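Local atomic coordinates of aspartokinase 1, chloroplastic (Arabidopsis thaliana, PDB entry 2CDQ), a protein that catalyses the ATP-dependent phosphorylation of L-aspartate to 4-phospho-L-aspartate, the first step of the pathway to lysine, threonine, methionine and isoleucine. Residues E301-K309 with P317-R325; L228-T239 with V290-A299. All blocks are in the same frame, centred on the assembly; numbering follows the deposited sequence.

Contact 1: E301-K309 with P317-R325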
loop_
_atom_site.group_PDB
_atom_site.type_symbol
_atom_site.label_atom_id
_atom_site.label_comp_id
_atom_site.label_asym_id
_atom_site.label_seq_id
_atom_site.Cartn_x
_atom_site.Cartn_y
_atom_site.Cartn_z
ATOM N N GLU A 301 17.037 -18.235 -12.998
ATOM C CA GLU A 301 18.085 -18.950 -12.265
ATOM C C GLU A 301 18.934 -19.848 -13.170
ATOM O O GLU A 301 20.125 -20.046 -12.914
ATOM C CB GLU A 301 17.512 -19.724 -11.066
ATOM C CG GLU A 301 16.430 -20.747 -11.400
ATOM C CD GLU A 301 15.558 -21.131 -10.203
ATOM O OE1 GLU A 301 14.727 -22.060 -10.349
ATOM O OE2 GLU A 301 15.692 -20.507 -9.124
ATOM N N GLY A 302 18.323 -20.366 -14.236
ATOM C CA GLY A 302 19.053 -21.139 -15.240
ATOM C C GLY A 302 19.819 -20.261 -16.219
ATOM O O GLY A 302 20.615 -20.765 -17.016
ATOM N N GLU A 303 19.569 -18.950 -16.152
ATOM C CA GLU A 303 20.191 -17.946 -17.031
ATOM C C GLU A 303 20.019 -18.251 -18.519
ATOM O O GLU A 303 20.993 -18.362 -19.270
ATOM C CB GLU A 303 21.660 -17.715 -16.665
ATOM C CG GLU A 303 21.834 -16.985 -15.348
ATOM C CD GLU A 303 23.231 -16.446 -15.167
ATOM O OE1 GLU A 303 23.433 -15.242 -15.439
ATOM O OE2 GLU A 303 24.126 -17.223 -14.767
ATOM N N ILE A 304 18.758 -18.381 -18.923
ATOM C CA ILE A 304 18.376 -18.693 -20.297
ATOM C C ILE A 304 17.391 -17.628 -20.780
ATOM O O ILE A 304 16.325 -17.450 -20.174
ATOM C CB ILE A 304 17.672 -20.066 -20.382
ATOM C CG1 ILE A 304 18.451 -21.133 -19.613
ATOM C CG2 ILE A 304 17.460 -20.481 -21.831
ATOM C CD1 ILE A 304 17.598 -22.290 -19.167
ATOM N N PRO A 305 17.741 -16.913 -21.869
ATOM C CA PRO A 305 16.845 -15.893 -22.426
ATOM C C PRO A 305 15.515 -16.486 -22.887
ATOM O O PRO A 305 15.481 -17.611 -23.393
ATOM C CB PRO A 305 17.629 -15.346 -23.629
ATOM C CG PRO A 305 18.651 -16.394 -23.946
ATOM C CD PRO A 305 18.997 -17.023 -22.634
ATOM N N VAL A 306 14.431 -15.740 -22.682
ATOM C CA VAL A 306 13.107 -16.136 -23.170
ATOM C C VAL A 306 12.756 -15.270 -24.378
ATOM O O VAL A 306 12.973 -14.056 -24.361
ATOM C CB VAL A 306 12.026 -16.054 -22.053
ATOM C CG1 VAL A 306 10.621 -16.170 -22.624
ATOM C CG2 VAL A 306 12.255 -17.146 -21.017
ATOM N N ARG A 307 12.250 -15.905 -25.434
ATOM C CA ARG A 307 11.867 -15.193 -26.653
ATOM C C ARG A 307 10.375 -15.325 -26.952
ATOM O O ARG A 307 9.815 -16.425 -26.905
ATOM C CB ARG A 307 12.684 -15.684 -27.852
ATOM C CG ARG A 307 12.529 -14.814 -29.098
ATOM C CD ARG A 307 13.358 -15.351 -30.248
ATOM N NE ARG A 307 14.787 -15.311 -29.953
ATOM C CZ ARG A 307 15.578 -14.278 -30.224
ATOM N NH1 ARG A 307 15.086 -13.186 -30.805
ATOM N NH2 ARG A 307 16.864 -14.337 -29.910
ATOM N N VAL A 308 9.742 -14.197 -27.260
ATOM C CA VAL A 308 8.335 -14.200 -27.632
ATOM C C VAL A 308 8.232 -13.938 -29.131
ATOM O O VAL A 308 8.629 -12.872 -29.614
ATOM C CB VAL A 308 7.513 -13.185 -26.809
ATOM C CG1 VAL A 308 6.041 -13.310 -27.129
ATOM C CG2 VAL A 308 7.734 -13.408 -25.324
ATOM N N LYS A 309 7.707 -14.929 -29.857
ATOM C CA LYS A 309 7.691 -14.922 -31.321
ATOM C C LYS A 309 6.291 -14.898 -31.927
ATOM O O LYS A 309 5.305 -15.288 -31.288
ATOM C CB LYS A 309 8.460 -16.124 -31.874
ATOM C CG LYS A 309 9.935 -16.134 -31.524
ATOM C CD LYS A 309 10.725 -17.077 -32.407
ATOM C CE LYS A 309 11.174 -16.394 -33.689
ATOM N NZ LYS A 309 12.126 -17.248 -34.455
ATOM N N PRO A 317 12.717 -11.341 -35.172
ATOM C CA PRO A 317 13.267 -11.406 -33.806
ATOM C C PRO A 317 12.213 -11.467 -32.689
ATOM O O PRO A 317 12.351 -12.268 -31.760
ATOM C CB PRO A 317 14.091 -10.113 -33.695
ATOM C CG PRO A 317 13.555 -9.210 -34.774
ATOM C CD PRO A 317 13.170 -10.129 -35.884
ATOM N N GLY A 318 11.176 -10.638 -32.785
ATOM C CA GLY A 318 10.147 -10.569 -31.756
ATOM C C GLY A 318 10.613 -9.782 -30.544
ATOM O O GLY A 318 10.970 -8.608 -30.658
ATOM N N THR A 319 10.604 -10.435 -29.384
ATOM C CA THR A 319 11.029 -9.823 -28.130
ATOM C C THR A 319 11.901 -10.806 -27.355
ATOM O O THR A 319 11.433 -11.885 -26.980
ATOM C CB THR A 319 9.807 -9.399 -27.275
ATOM O OG1 THR A 319 9.119 -8.329 -27.927
ATOM C CG2 THR A 319 10.233 -8.926 -25.901
ATOM N N ILE A 320 13.165 -10.440 -27.136
ATOM C CA ILE A 320 14.067 -11.256 -26.316
ATOM C C ILE A 320 14.073 -10.708 -24.900
ATOM O O ILE A 320 14.377 -9.532 -24.681
ATOM C CB ILE A 320 15.543 -11.316 -26.843
ATOM C CG1 ILE A 320 15.603 -11.415 -28.365
ATOM C CG2 ILE A 320 16.281 -12.515 -26.268
ATOM C CD1 ILE A 320 16.078 -10.154 -29.059
ATOM N N ILE A 321 13.723 -11.563 -23.943
ATOM C CA ILE A 321 13.801 -11.201 -22.535
ATOM C C ILE A 321 15.115 -11.720 -21.945
ATOM O O ILE A 321 15.375 -12.928 -21.940
ATOM C CB ILE A 321 12.601 -11.728 -21.733
ATOM C CG1 ILE A 321 11.289 -11.377 -22.444
ATOM C CG2 ILE A 321 12.631 -11.158 -20.317
ATOM C CD1 ILE A 321 10.099 -12.238 -22.022
ATOM N N THR A 322 15.941 -10.787 -21.470
ATOM C CA THR A 322 17.260 -11.100 -20.911
ATOM C C THR A 322 17.435 -10.467 -19.530
ATOM O O THR A 322 16.612 -9.645 -19.107
ATOM C CB THR A 322 18.414 -10.642 -21.850
ATOM O OG1 THR A 322 18.216 -9.277 -22.237
ATOM C CG2 THR A 322 18.490 -11.513 -23.110
ATOM N N LYS A 323 18.502 -10.870 -18.834
ATOM C CA LYS A 323 18.862 -10.327 -17.517
ATOM C C LYS A 323 18.979 -8.800 -17.564
ATOM O O LYS A 323 18.364 -8.095 -16.757
ATOM C CB LYS A 323 20.186 -10.946 -17.044
ATOM C CG LYS A 323 20.590 -10.645 -15.597
ATOM C CD LYS A 323 20.099 -11.732 -14.632
ATOM C CE LYS A 323 21.177 -12.123 -13.602
ATOM N NZ LYS A 323 21.527 -11.031 -12.641
ATOM N N THR A 324 19.760 -8.308 -18.525
ATOM C CA THR A 324 20.002 -6.877 -18.705
ATOM C C THR A 324 19.928 -6.495 -20.187
ATOM O O THR A 324 19.991 -7.363 -21.066
ATOM C CB THR A 324 21.383 -6.461 -18.133
ATOM O OG1 THR A 324 22.381 -7.401 -18.550
ATOM C CG2 THR A 324 21.349 -6.409 -16.609
ATOM N N ARG A 325 19.790 -5.197 -20.456
ATOM C CA ARG A 325 19.718 -4.688 -21.827
ATOM C C ARG A 325 20.234 -3.249 -21.918
ATOM O O ARG A 325 20.313 -2.545 -20.911
ATOM C CB ARG A 325 18.284 -4.796 -22.384
ATOM C CG ARG A 325 17.244 -3.834 -21.769
ATOM C CD ARG A 325 15.896 -3.963 -22.464
ATOM N NE ARG A 325 14.892 -3.008 -21.986
ATOM C CZ ARG A 325 14.626 -1.828 -22.552
ATOM N NH1 ARG A 325 15.299 -1.422 -23.627
ATOM N NH2 ARG A 325 13.679 -1.042 -22.044
#

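Contact 2: L228-T239 with V290-A299. With LYS (lysine), chain D.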
loop_
_atom_site.group_PDB
_atom_site.type_symbol
_atom_site.label_atom_id
_atom_site.label_comp_id
_atom_site.label_asym_id
_atom_site.label_seq_id
_atom_site.Cartn_x
_atom_site.Cartn_y
_atom_site.Cartn_z
ATOM N N LEU A 228 -0.072 -26.746 -12.646
ATOM C CA LEU A 228 1.006 -25.885 -12.146
ATOM C C LEU A 228 0.579 -24.474 -11.713
ATOM O O LEU A 228 1.429 -23.636 -11.408
ATOM C CB LEU A 228 2.146 -25.815 -13.175
ATOM C CG LEU A 228 2.728 -27.153 -13.657
ATOM C CD1 LEU A 228 3.722 -26.948 -14.782
ATOM C CD2 LEU A 228 3.363 -27.944 -12.523
ATOM N N GLY A 229 -0.732 -24.229 -11.667
ATOM C CA GLY A 229 -1.281 -22.926 -11.290
ATOM C C GLY A 229 -1.021 -21.892 -12.367
ATOM O O GLY A 229 -0.795 -22.241 -13.527
ATOM N N ARG A 230 -1.054 -20.614 -11.990
ATOM C CA ARG A 230 -0.623 -19.537 -12.882
ATOM C C ARG A 230 0.780 -19.872 -13.365
ATOM O O ARG A 230 1.520 -20.611 -12.700
ATOM C CB ARG A 230 -0.608 -18.198 -12.143
ATOM C CG ARG A 230 -1.947 -17.769 -11.583
ATOM C CD ARG A 230 -1.775 -16.785 -10.428
ATOM N NE ARG A 230 -3.027 -16.472 -9.726
ATOM C CZ ARG A 230 -4.217 -16.290 -10.301
ATOM N NH1 ARG A 230 -4.359 -16.368 -11.619
ATOM N NH2 ARG A 230 -5.276 -16.014 -9.549
ATOM N N GLY A 231 1.159 -19.344 -14.516
ATOM C CA GLY A 231 2.442 -19.727 -15.093
ATOM C C GLY A 231 2.232 -20.836 -16.099
ATOM O O GLY A 231 2.864 -20.848 -17.151
ATOM N N GLY A 232 1.344 -21.768 -15.759
ATOM C CA GLY A 232 0.807 -22.745 -16.700
ATOM C C GLY A 232 1.822 -23.371 -17.627
ATOM O O GLY A 232 2.906 -23.776 -17.196
ATOM N N SER A 233 1.473 -23.441 -18.908
ATOM C CA SER A 233 2.332 -24.073 -19.901
ATOM C C SER A 233 3.651 -23.332 -20.097
ATOM O O SER A 233 4.666 -23.957 -20.427
ATOM C CB SER A 233 1.598 -24.244 -21.230
ATOM O OG SER A 233 0.466 -25.076 -21.071
ATOM N N ASP A 234 3.646 -22.015 -19.882
ATOM C CA ASP A 234 4.879 -21.224 -19.952
ATOM C C ASP A 234 5.918 -21.797 -18.981
ATOM O O ASP A 234 7.076 -22.017 -19.358
ATOM C CB ASP A 234 4.624 -19.735 -19.649
ATOM C CG ASP A 234 3.761 -19.033 -20.710
ATOM O OD1 ASP A 234 3.856 -19.353 -21.919
ATOM O OD2 ASP A 234 2.994 -18.126 -20.323
ATOM N N LEU A 235 5.490 -22.058 -17.744
ATOM C CA LEU A 235 6.354 -22.647 -16.719
ATOM C C LEU A 235 6.965 -23.981 -17.163
ATOM O O LEU A 235 8.160 -24.219 -16.962
ATOM C CB LEU A 235 5.593 -22.826 -15.401
ATOM C CG LEU A 235 6.378 -23.364 -14.195
ATOM C CD1 LEU A 235 7.599 -22.504 -13.890
ATOM C CD2 LEU A 235 5.477 -23.480 -12.966
ATOM N N THR A 236 6.139 -24.834 -17.766
ATOM C CA THR A 236 6.592 -26.108 -18.310
ATOM C C THR A 236 7.724 -25.893 -19.297
ATOM O O THR A 236 8.725 -26.613 -19.257
ATOM C CB THR A 236 5.444 -26.853 -18.995
ATOM O OG1 THR A 236 4.433 -27.117 -18.026
ATOM C CG2 THR A 236 5.910 -28.172 -19.565
ATOM N N ALA A 237 7.566 -24.896 -20.167
ATOM C CA ALA A 237 8.575 -24.594 -21.176
ATOM C C ALA A 237 9.904 -24.161 -20.551
ATOM O O ALA A 237 10.955 -24.663 -20.936
ATOM C CB ALA A 237 8.067 -23.546 -22.147
ATOM N N THR A 238 9.849 -23.247 -19.582
ATOM C CA THR A 238 11.060 -22.743 -18.919
ATOM C C THR A 238 11.724 -23.802 -18.039
ATOM O O THR A 238 12.952 -23.881 -17.978
ATOM C CB THR A 238 10.778 -21.498 -18.071
ATOM O OG1 THR A 238 9.743 -21.794 -17.129
ATOM C CG2 THR A 238 10.355 -20.332 -18.949
ATOM N N THR A 239 10.906 -24.607 -17.361
ATOM C CA THR A 239 11.394 -25.733 -16.573
ATOM C C THR A 239 12.236 -26.666 -17.446
ATOM O O THR A 239 13.406 -26.903 -17.153
ATOM C CB THR A 239 10.231 -26.496 -15.908
ATOM O OG1 THR A 239 9.494 -25.593 -15.074
ATOM C CG2 THR A 239 10.739 -27.660 -15.061
ATOM N N VAL A 290 0.873 -13.655 -21.508
ATOM C CA VAL A 290 1.876 -14.712 -21.360
ATOM C C VAL A 290 2.861 -14.448 -20.218
ATOM O O VAL A 290 2.953 -13.333 -19.699
ATOM C CB VAL A 290 2.687 -14.934 -22.675
ATOM C CG1 VAL A 290 1.831 -15.604 -23.747
ATOM C CG2 VAL A 290 3.297 -13.623 -23.182
ATOM N N LEU A 291 3.587 -15.497 -19.840
ATOM C CA LEU A 291 4.713 -15.398 -18.921
ATOM C C LEU A 291 4.373 -14.715 -17.595
ATOM O O LEU A 291 4.854 -13.615 -17.298
ATOM C CB LEU A 291 5.907 -14.725 -19.610
ATOM C CG LEU A 291 6.493 -15.474 -20.808
ATOM C CD1 LEU A 291 7.238 -14.524 -21.716
ATOM C CD2 LEU A 291 7.402 -16.608 -20.349
ATOM N N HIS A 292 3.529 -15.379 -16.810
ATOM C CA HIS A 292 3.299 -14.993 -15.428
ATOM C C HIS A 292 4.668 -14.969 -14.743
ATOM O O HIS A 292 5.523 -15.798 -15.059
ATOM C CB HIS A 292 2.362 -15.992 -14.754
ATOM C CG HIS A 292 2.102 -15.700 -13.309
ATOM N ND1 HIS A 292 2.991 -16.034 -12.310
ATOM C CD2 HIS A 292 1.052 -15.108 -12.694
ATOM C CE1 HIS A 292 2.502 -15.659 -11.142
ATOM N NE2 HIS A 292 1.326 -15.096 -11.346
ATOM N N PRO A 293 4.891 -14.012 -13.819
ATOM C CA PRO A 293 6.201 -13.860 -13.179
ATOM C C PRO A 293 6.799 -15.160 -12.651
ATOM O O PRO A 293 8.007 -15.368 -12.757
ATOM C CB PRO A 293 5.904 -12.907 -12.026
ATOM C CG PRO A 293 4.810 -12.080 -12.535
ATOM C CD PRO A 293 3.940 -13.000 -13.331
ATOM N N GLN A 294 5.945 -16.021 -12.111
ATOM C CA GLN A 294 6.358 -17.286 -11.518
ATOM C C GLN A 294 6.898 -18.267 -12.556
ATOM O O GLN A 294 7.620 -19.205 -12.216
ATOM C CB GLN A 294 5.173 -17.905 -10.787
ATOM C CG GLN A 294 5.510 -19.008 -9.811
ATOM C CD GLN A 294 4.261 -19.593 -9.190
ATOM O OE1 GLN A 294 3.999 -19.393 -8.002
ATOM N NE2 GLN A 294 3.462 -20.298 -9.996
ATOM N N SER A 295 6.547 -18.047 -13.818
ATOM C CA SER A 295 6.980 -18.931 -14.892
ATOM C C SER A 295 8.381 -18.598 -15.406
ATOM O O SER A 295 9.008 -19.422 -16.069
ATOM C CB SER A 295 5.969 -18.916 -16.041
ATOM O OG SER A 295 5.971 -17.666 -16.701
ATOM N N MET A 296 8.871 -17.400 -15.106
ATOM C CA MET A 296 10.178 -16.982 -15.601
ATOM C C MET A 296 11.329 -17.340 -14.661
ATOM O O MET A 296 12.501 -17.275 -15.046
ATOM C CB MET A 296 10.183 -15.488 -15.902
ATOM C CG MET A 296 9.568 -15.132 -17.239
ATOM S SD MET A 296 9.509 -13.344 -17.471
ATOM C CE MET A 296 8.275 -12.854 -16.262
ATOM N N ARG A 297 10.989 -17.731 -13.436
ATOM C CA ARG A 297 11.990 -18.079 -12.430
ATOM C C ARG A 297 12.994 -19.159 -12.865
ATOM O O ARG A 297 14.199 -18.947 -12.712
ATOM C CB ARG A 297 11.325 -18.429 -11.095
ATOM C CG ARG A 297 11.015 -17.199 -10.253
ATOM C CD ARG A 297 9.963 -17.476 -9.194
ATOM N NE ARG A 297 10.480 -18.248 -8.061
ATOM C CZ ARG A 297 10.166 -19.520 -7.808
ATOM N NH1 ARG A 297 9.327 -20.184 -8.607
ATOM N NH2 ARG A 297 10.692 -20.129 -6.749
ATOM N N PRO A 298 12.518 -20.300 -13.422
ATOM C CA PRO A 298 13.482 -21.307 -13.895
ATOM C C PRO A 298 14.429 -20.786 -14.977
ATOM O O PRO A 298 15.562 -21.252 -15.066
ATOM C CB PRO A 298 12.592 -22.412 -14.473
ATOM C CG PRO A 298 11.288 -22.224 -13.816
ATOM C CD PRO A 298 11.132 -20.752 -13.636
ATOM N N ALA A 299 13.971 -19.829 -15.782
ATOM C CA ALA A 299 14.809 -19.234 -16.824
ATOM C C ALA A 299 15.766 -18.211 -16.227
ATOM O O ALA A 299 16.896 -18.063 -16.700
ATOM C CB ALA A 299 13.960 -18.598 -17.910
HETATM N N LYS D . -3.946 -25.285 -21.274
HETATM C CA LYS D . -4.711 -24.027 -21.034
HETATM C C LYS D . -4.739 -23.124 -22.281
HETATM O O LYS D . -5.176 -23.560 -23.350
HETATM C CB LYS D . -4.159 -23.294 -19.804
HETATM C CG LYS D . -2.633 -23.205 -19.746
HETATM C CD LYS D . -2.175 -22.244 -18.665
HETATM C CE LYS D . -2.467 -20.795 -19.034
HETATM N NZ LYS D . -2.031 -19.865 -17.957
HETATM O OXT LYS D . -4.342 -21.954 -22.284
HETATM O O HOH W 1 2.611 -17.732 -17.708
#

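Contact 1: E301-K309 with P317-R325
Val306 and Ile321 form an antiparallel hydrogen-bonded pair, each giving and taking one bond: Val306 N donates to Ile321 O over 3.1 Å, and Ile321 N donates back to Val306 O. Val308 and Thr319 repeat the exchange, with Val308 N 2.9 Å from Thr319 O and Thr319 N 3.1 Å from Val308 O. Between them Arg307 and Ile320 make a non-hydrogen-bonded pair, and the backbone of Arg307 bonds to Ile249 and Val251 of strand 248-253.

The Arg307 side chain starts with CG anti to the backbone N, then bends at chi3 (-64°), which brings its head across Ile320. Ile320 CG1 lies over one face of the guanidinium, 3.4 Å from Arg307 CZ. At the edge, Arg307 NH1 donates to Pro317 O at 3.0 Å, with the acceptor in the guanidinium plane. Arg307 NE forms a salt bridge with Glu248, so two acceptors fix how the head is turned. Thr319 OG1 is likewise satisfied outside the pair, by the backbone of Val258 and Val272.

On the buried face, Ile321 CD1 rests against Val306 CG1 (4.0 Å) and Val308 CG2 (4.2 Å). Ahead of the strand, Glu303 takes positive phi in a Schellman motif that ends helix 293-302. Strands 306-310 and 319-322 make a beta hairpin within the mixed sheet of the amino acid kinase domain, 306-310 lying between 319-322 and the parallel strand 248-253.

Contact 2: L228-T239 with V290-A299
Asp234 OD2 takes the backbone N-H of Leu291 at 2.7 Å, the donor approaching from above the carboxylate plane. A water donates to Asp234 OD2 and Gly231 O and accepts from His292 N, while Asp234 OD1 forms a salt bridge with Lys32. One helical turn farther on, Thr238 OG1 lies 2.7 Å from Ser295 O and also within reach of Leu235 O; its single proton could serve either.

His292 is the N-cap of helix 293-302: its ND1 accepts from Gln294 N at 3.0 Å. Ser295 OG donates to His292 O on a lone pair, in the carbonyl plane. With CG anti to the backbone N (chi1 178°), the His292 ring reaches Arg230, whose CB makes a CH-pi contact 3.7 Å from the ring centroid; Pro293 CD covers the opposite face. His292 NE2 bonds to Leu352 O of the second subunit, and the Arg230 head goes on to Leu391 O and a cation-pi contact with Trp392.

Beyond the polar end, helices 232-239 and 293-299 run nearly parallel (5°), their axes 7.7 Å apart. Ser295 CB packs 3.6 Å from Leu235 N. Leu235 CD1 meets Pro298 CG at 3.7 Å, the two side chains crossing at about a right angle, and Thr238 CG2 touches Ala299 CB.

In the fold
Helix 293-302 belongs to both contacts, whose centres lie about 13 Å apart. At the join, Ile304 N probably bonds to Ala299 O (2.9 Å), and Val306 CG2 packs on Ala299 CB. Leu291 also joins the two: its CD1 is 3.7 Å from Ile321 CD1 and also touches Val308 CG2. The active site lies on the side of contact 2, where Gly232 CA lies 3.6 Å from CD of a bound lysine, which is hydrogen-bonded to Glu148. The hairpin stands farther back, the Val308 side chain about 14 Å from the same lysine. Arg230 reaches toward the regulatory part, its side chain about 7 Å from S-adenosylmethionine.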